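Local structure of tryptophan synthase alpha chain (Campylobacter jejuni, 3THA) at residues A90-V95 against G116-I121; T228-C233 against K244-I249. The protein probably catalyses, as the alpha subunit of tryptophan synthase, the aldol cleavage of indoleglycerol phosphate to indole and glyceraldehyde 3-phosphate. All blocks are in the same frame, centred on the assembly; numbering follows the deposited sequence.

Interaction 1. Residues A90-V95 against G116-I121; sequences ALVFMV and GICALI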
loop_
_atom_site.group_PDB
_atom_site.type_symbol
_atom_site.label_atom_id
_atom_site.label_comp_id
_atom_site.label_asym_id
_atom_site.label_seq_id
_atom_site.Cartn_x
_atom_site.Cartn_y
_atom_site.Cartn_z
ATOM N N ALA B 90 -12.140 -12.013 -17.689
ATOM C CA ALA B 90 -10.869 -11.310 -17.824
ATOM C C ALA B 90 -10.046 -11.391 -16.547
ATOM O O ALA B 90 -10.556 -11.086 -15.446
ATOM C CB ALA B 90 -11.088 -9.848 -18.221
ATOM N N LEU B 91 -8.773 -11.753 -16.713
ATOM C CA LEU B 91 -7.805 -11.794 -15.635
ATOM C C LEU B 91 -6.792 -10.632 -15.733
ATOM O O LEU B 91 -6.156 -10.418 -16.769
ATOM C CB LEU B 91 -7.110 -13.151 -15.631
ATOM C CG LEU B 91 -8.061 -14.350 -15.463
ATOM C CD1 LEU B 91 -7.315 -15.667 -15.541
ATOM C CD2 LEU B 91 -8.881 -14.249 -14.136
ATOM N N VAL B 92 -6.682 -9.876 -14.646
ATOM C CA VAL B 92 -5.845 -8.695 -14.579
ATOM C C VAL B 92 -4.937 -8.790 -13.331
ATOM O O VAL B 92 -5.428 -8.947 -12.211
ATOM C CB VAL B 92 -6.722 -7.407 -14.496
ATOM C CG1 VAL B 92 -5.887 -6.185 -14.115
ATOM C CG2 VAL B 92 -7.380 -7.148 -15.840
ATOM N N PHE B 93 -3.620 -8.726 -13.528
ATOM C CA PHE B 93 -2.720 -8.615 -12.402
ATOM C C PHE B 93 -2.806 -7.252 -11.762
ATOM O O PHE B 93 -2.892 -6.230 -12.433
ATOM C CB PHE B 93 -1.286 -8.873 -12.806
ATOM C CG PHE B 93 -0.906 -10.308 -12.790
ATOM C CD1 PHE B 93 -1.339 -11.148 -11.770
ATOM C CD2 PHE B 93 -0.100 -10.821 -13.782
ATOM C CE1 PHE B 93 -0.986 -12.488 -11.746
ATOM C CE2 PHE B 93 0.254 -12.182 -13.787
ATOM C CZ PHE B 93 -0.179 -13.002 -12.767
HETATM N N MSE B 94 -2.791 -7.236 -10.445
HETATM C CA MSE B 94 -2.510 -6.035 -9.710
HETATM C C MSE B 94 -1.389 -6.450 -8.773
HETATM O O MSE B 94 -1.605 -7.201 -7.860
HETATM C CB MSE B 94 -3.754 -5.551 -8.989
HETATM C CG MSE B 94 -3.564 -4.441 -8.025
HETATM SE SE MSE B 94 -5.297 -3.541 -7.957
HETATM C CE MSE B 94 -5.028 -2.392 -6.486
ATOM N N VAL B 95 -0.177 -6.000 -9.065
ATOM C CA VAL B 95 1.004 -6.287 -8.270
ATOM C C VAL B 95 1.821 -5.009 -8.126
ATOM O O VAL B 95 1.726 -4.116 -8.935
ATOM C CB VAL B 95 1.927 -7.351 -8.983
ATOM C CG1 VAL B 95 1.277 -8.713 -9.008
ATOM C CG2 VAL B 95 2.266 -6.925 -10.383
ATOM N N GLY B 116 -3.146 -15.915 -20.324
ATOM C CA GLY B 116 -4.444 -15.230 -20.433
ATOM C C GLY B 116 -4.679 -13.961 -19.602
ATOM O O GLY B 116 -5.815 -13.432 -19.536
ATOM N N ILE B 117 -3.643 -13.478 -18.936
ATOM C CA ILE B 117 -3.707 -12.169 -18.306
ATOM C C ILE B 117 -3.734 -11.098 -19.413
ATOM O O ILE B 117 -2.934 -11.142 -20.366
ATOM C CB ILE B 117 -2.503 -11.937 -17.379
ATOM C CG1 ILE B 117 -2.374 -13.092 -16.355
ATOM C CG2 ILE B 117 -2.538 -10.501 -16.785
ATOM C CD1 ILE B 117 -3.273 -13.030 -15.086
ATOM N N CYS B 118 -4.648 -10.139 -19.281
ATOM C CA CYS B 118 -4.898 -9.171 -20.348
ATOM C C CYS B 118 -4.494 -7.763 -19.946
ATOM O O CYS B 118 -4.495 -6.876 -20.794
ATOM C CB CYS B 118 -6.385 -9.197 -20.745
ATOM S SG CYS B 118 -7.440 -8.433 -19.490
ATOM N N ALA B 119 -4.173 -7.543 -18.659
ATOM C CA ALA B 119 -3.792 -6.204 -18.164
ATOM C C ALA B 119 -3.080 -6.222 -16.820
ATOM O O ALA B 119 -3.304 -7.122 -16.005
ATOM C CB ALA B 119 -5.004 -5.329 -18.058
ATOM N N LEU B 120 -2.280 -5.189 -16.555
ATOM C CA LEU B 120 -1.606 -5.044 -15.282
ATOM C C LEU B 120 -1.994 -3.727 -14.698
ATOM O O LEU B 120 -2.053 -2.740 -15.412
ATOM C CB LEU B 120 -0.098 -4.997 -15.475
ATOM C CG LEU B 120 0.584 -6.001 -16.410
ATOM C CD1 LEU B 120 2.046 -5.607 -16.584
ATOM C CD2 LEU B 120 0.509 -7.407 -15.835
ATOM N N ILE B 121 -2.241 -3.705 -13.396
ATOM C CA ILE B 121 -2.345 -2.493 -12.642
ATOM C C ILE B 121 -1.160 -2.506 -11.660
ATOM O O ILE B 121 -1.021 -3.445 -10.869
ATOM C CB ILE B 121 -3.617 -2.506 -11.807
ATOM C CG1 ILE B 121 -4.836 -2.829 -12.674
ATOM C CG2 ILE B 121 -3.795 -1.189 -11.016
ATOM C CD1 ILE B 121 -6.110 -3.007 -11.881
#
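Strands 90-94 and 117-121 are the third and fourth staves of the TIM barrel, and Leu91, Phe93 and Val95 are laced to Cys118, Ala119 and Ile121 by parallel-strand hydrogen bonds. Leu91 O accepts Cys118 N at 2.9 Å in a nearly straight bond, and Phe93 O takes Ile121 N at 2.8 Å. Val95 N closes the ladder on Ile121 O at 3.2 Å, whereas Phe93 N to Ala119 O is bent and weak. Val92, Met94, Ala119 and Ile121 line the inner face, where the methyl of Ala119 touches Val92 CG2 at 3.7 Å. The CG1 branch of Ile121 crosses Val92 at about a right angle. Met94, present as selenomethionine, reaches Ile121 CD1 with its SE at 4.0 Å, beside Glu46, the predicted proton acceptor. Phe93 and Leu120 lie on the outer face, and the end of Ile117 bends over to join them; Phe93 and Ile117 pack against Leu82 of helix 75-83, a buried apolar interface that suits a ring and a branched chain. Leu120 CD2 meets the edge of the Phe93 ring. Ile117 is folded at chi2 (-82°), which sets its CD1 over the ring centre, 3.8 Å from the centroid: a CH-pi contact.

Interaction 2. Residues T228-C233 against K244-I249; sequences TSIVKC and KDIEEI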
loop_
_atom_site.group_PDB
_atom_site.type_symbol
_atom_site.label_atom_id
_atom_site.label_comp_id
_atom_site.label_asym_id
_atom_site.label_seq_id
_atom_site.Cartn_x
_atom_site.Cartn_y
_atom_site.Cartn_z
ATOM N N THR B 228 -11.088 -4.397 -0.812
ATOM C CA THR B 228 -11.135 -4.766 0.591
ATOM C C THR B 228 -12.247 -5.759 0.902
ATOM O O THR B 228 -11.954 -6.856 1.368
ATOM C CB THR B 228 -11.280 -3.504 1.473
ATOM O OG1 THR B 228 -12.473 -2.766 1.086
ATOM C CG2 THR B 228 -10.014 -2.630 1.276
ATOM N N SER B 229 -13.492 -5.378 0.610
ATOM C CA SER B 229 -14.667 -6.175 0.919
ATOM C C SER B 229 -14.699 -7.592 0.383
ATOM O O SER B 229 -15.097 -8.494 1.112
ATOM C CB SER B 229 -15.908 -5.461 0.449
ATOM O OG SER B 229 -16.147 -4.419 1.333
ATOM N N ILE B 230 -14.321 -7.790 -0.884
ATOM C CA ILE B 230 -14.295 -9.124 -1.467
ATOM C C ILE B 230 -13.295 -9.946 -0.679
ATOM O O ILE B 230 -13.625 -11.018 -0.192
ATOM C CB ILE B 230 -13.966 -9.128 -2.997
ATOM C CG1 ILE B 230 -15.251 -9.217 -3.841
ATOM C CG2 ILE B 230 -13.190 -10.397 -3.398
ATOM C CD1 ILE B 230 -16.169 -8.060 -3.738
ATOM N N VAL B 231 -12.087 -9.421 -0.509
ATOM C CA VAL B 231 -11.095 -10.098 0.311
ATOM C C VAL B 231 -11.693 -10.523 1.681
ATOM O O VAL B 231 -11.371 -11.606 2.195
ATOM C CB VAL B 231 -9.783 -9.262 0.467
ATOM C CG1 VAL B 231 -8.790 -9.960 1.418
ATOM C CG2 VAL B 231 -9.119 -9.049 -0.897
ATOM N N LYS B 232 -12.598 -9.708 2.236
ATOM C CA LYS B 232 -13.161 -9.998 3.554
ATOM C C LYS B 232 -14.041 -11.245 3.464
ATOM O O LYS B 232 -14.165 -11.983 4.430
ATOM C CB LYS B 232 -13.871 -8.772 4.205
ATOM C CG LYS B 232 -15.409 -8.644 4.013
ATOM C CD LYS B 232 -16.030 -7.505 4.881
ATOM C CE LYS B 232 -15.749 -6.083 4.293
ATOM N NZ LYS B 232 -16.573 -4.962 4.881
ATOM N N CYS B 233 -14.614 -11.484 2.288
ATOM C CA CYS B 233 -15.394 -12.720 2.038
ATOM C C CYS B 233 -14.512 -13.943 2.170
ATOM O O CYS B 233 -14.906 -14.924 2.715
ATOM C CB CYS B 233 -16.042 -12.699 0.644
ATOM S SG CYS B 233 -17.160 -11.286 0.453
ATOM N N LYS B 244 -21.471 -16.963 -1.997
ATOM C CA LYS B 244 -22.783 -16.357 -1.713
ATOM C C LYS B 244 -22.658 -14.854 -1.400
ATOM O O LYS B 244 -23.458 -14.051 -1.869
ATOM C CB LYS B 244 -23.549 -17.132 -0.601
ATOM C CG LYS B 244 -24.458 -16.283 0.332
ATOM C CD LYS B 244 -24.977 -17.078 1.546
ATOM C CE LYS B 244 -25.068 -16.218 2.800
ATOM N NZ LYS B 244 -26.270 -16.598 3.605
ATOM N N ASP B 245 -21.652 -14.500 -0.611
ATOM C CA ASP B 245 -21.345 -13.118 -0.247
ATOM C C ASP B 245 -20.888 -12.263 -1.443
ATOM O O ASP B 245 -21.076 -11.052 -1.444
ATOM C CB ASP B 245 -20.223 -13.102 0.775
ATOM C CG ASP B 245 -20.645 -13.596 2.111
ATOM O OD1 ASP B 245 -21.845 -13.893 2.279
ATOM O OD2 ASP B 245 -19.772 -13.693 3.005
ATOM N N ILE B 246 -20.270 -12.893 -2.438
ATOM C CA ILE B 246 -19.864 -12.208 -3.645
ATOM C C ILE B 246 -21.007 -12.068 -4.638
ATOM O O ILE B 246 -20.837 -11.530 -5.730
ATOM C CB ILE B 246 -18.707 -12.926 -4.331
ATOM C CG1 ILE B 246 -17.426 -12.731 -3.556
ATOM C CG2 ILE B 246 -18.513 -12.420 -5.709
ATOM C CD1 ILE B 246 -16.334 -13.653 -4.011
ATOM N N GLU B 247 -22.176 -12.558 -4.294
ATOM C CA GLU B 247 -23.275 -12.338 -5.195
ATOM C C GLU B 247 -24.310 -11.478 -4.493
ATOM O O GLU B 247 -25.317 -11.035 -5.094
ATOM C CB GLU B 247 -23.841 -13.665 -5.695
ATOM C CG GLU B 247 -24.640 -13.474 -6.982
ATOM C CD GLU B 247 -24.734 -14.716 -7.838
ATOM O OE1 GLU B 247 -24.596 -15.838 -7.281
ATOM O OE2 GLU B 247 -24.959 -14.556 -9.068
ATOM N N GLU B 248 -24.033 -11.262 -3.204
ATOM C CA GLU B 248 -24.761 -10.297 -2.388
ATOM C C GLU B 248 -24.250 -8.924 -2.826
ATOM O O GLU B 248 -25.005 -7.982 -3.028
ATOM C CB GLU B 248 -24.469 -10.535 -0.901
ATOM C CG GLU B 248 -25.460 -9.899 0.078
ATOM C CD GLU B 248 -25.707 -10.775 1.341
ATOM O OE1 GLU B 248 -24.912 -11.728 1.616
ATOM O OE2 GLU B 248 -26.712 -10.524 2.053
ATOM N N ILE B 249 -22.953 -8.836 -3.016
ATOM C CA ILE B 249 -22.353 -7.583 -3.388
ATOM C C ILE B 249 -22.795 -7.133 -4.788
ATOM O O ILE B 249 -23.052 -5.958 -4.984
ATOM C CB ILE B 249 -20.855 -7.656 -3.166
ATOM C CG1 ILE B 249 -20.594 -7.843 -1.663
ATOM C CG2 ILE B 249 -20.121 -6.411 -3.717
ATOM C CD1 ILE B 249 -19.164 -8.244 -1.288
#
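With its SG anti to the carbonyl carbon (chi1 -59°), Cys233 aims its sulfur across to Asp245, Ile246 and Ile249, and an extended Ile249 (chi2 167°) brings CD1 forward to meet it. These groups join the two helices that follow the last strand of the TIM barrel: the short helix 228-233, directly after strand 223-226, and the C-terminal helix 239-248. The axes of the two short segments run roughly antiparallel, with 154° between their N-to-C directions, and come within 9.6 Å, a spacing bridged by side chains.

Ile230 and Cys233, three residues apart, present one stripe of helix 228-233, and Ile246 and Ile249 answer with the same spacing. Cys233 has the closest approach: its SG lies 3.6 Å from Asp245 CB. The same sulfur is 4.0 Å from Ile249 CD1. A compact, weakly polar thiol suits this place, because the CA atoms of Cys233 and Asp245 are just 6.4 Å apart. Asp245 offers its methylene to the sulfur, and as the residue is partly exposed, its carboxylate is probably charged.

The three isoleucines form the apolar remainder, each carrying a CG1-CD1 arm that extends across the gap. Ile230 and Ile246 cross at about a right angle, CG1 against CG1. Ile230 also rests on Ala18 of strand 15-21 and Ile246 on Ile42 of a loop, which joins the helix pair to the barrel. Ile249 also gives its backbone O to Asn211 ND2, which ties the end of this segment to the region before helix 212-217. Its side chain crosses Ile230 obliquely, methyl against methyl, CD1 to CD1 at 3.9 Å.

In the fold
Interaction 1 is a piece of the barrel wall, while interaction 2 packs helices beyond the last strand; their centres are 20 Å apart and their nearest atoms about 9 Å, without touching. Glu46, a predicted proton acceptor on the second strand, is bordered by interaction 1: the side chain of Ile121 comes within about 3 Å of that of Glu46, whereas that of Ile230 is about 9 Å off. Interaction 1 thus forms part of the probable active-site wall, and interaction 2 lies nearer the periphery of the chain. A second copy of this alpha chain reaches one residue of each contact: its Ala56 packs on Met94 and its Asp57, the other predicted proton acceptor, on Thr228.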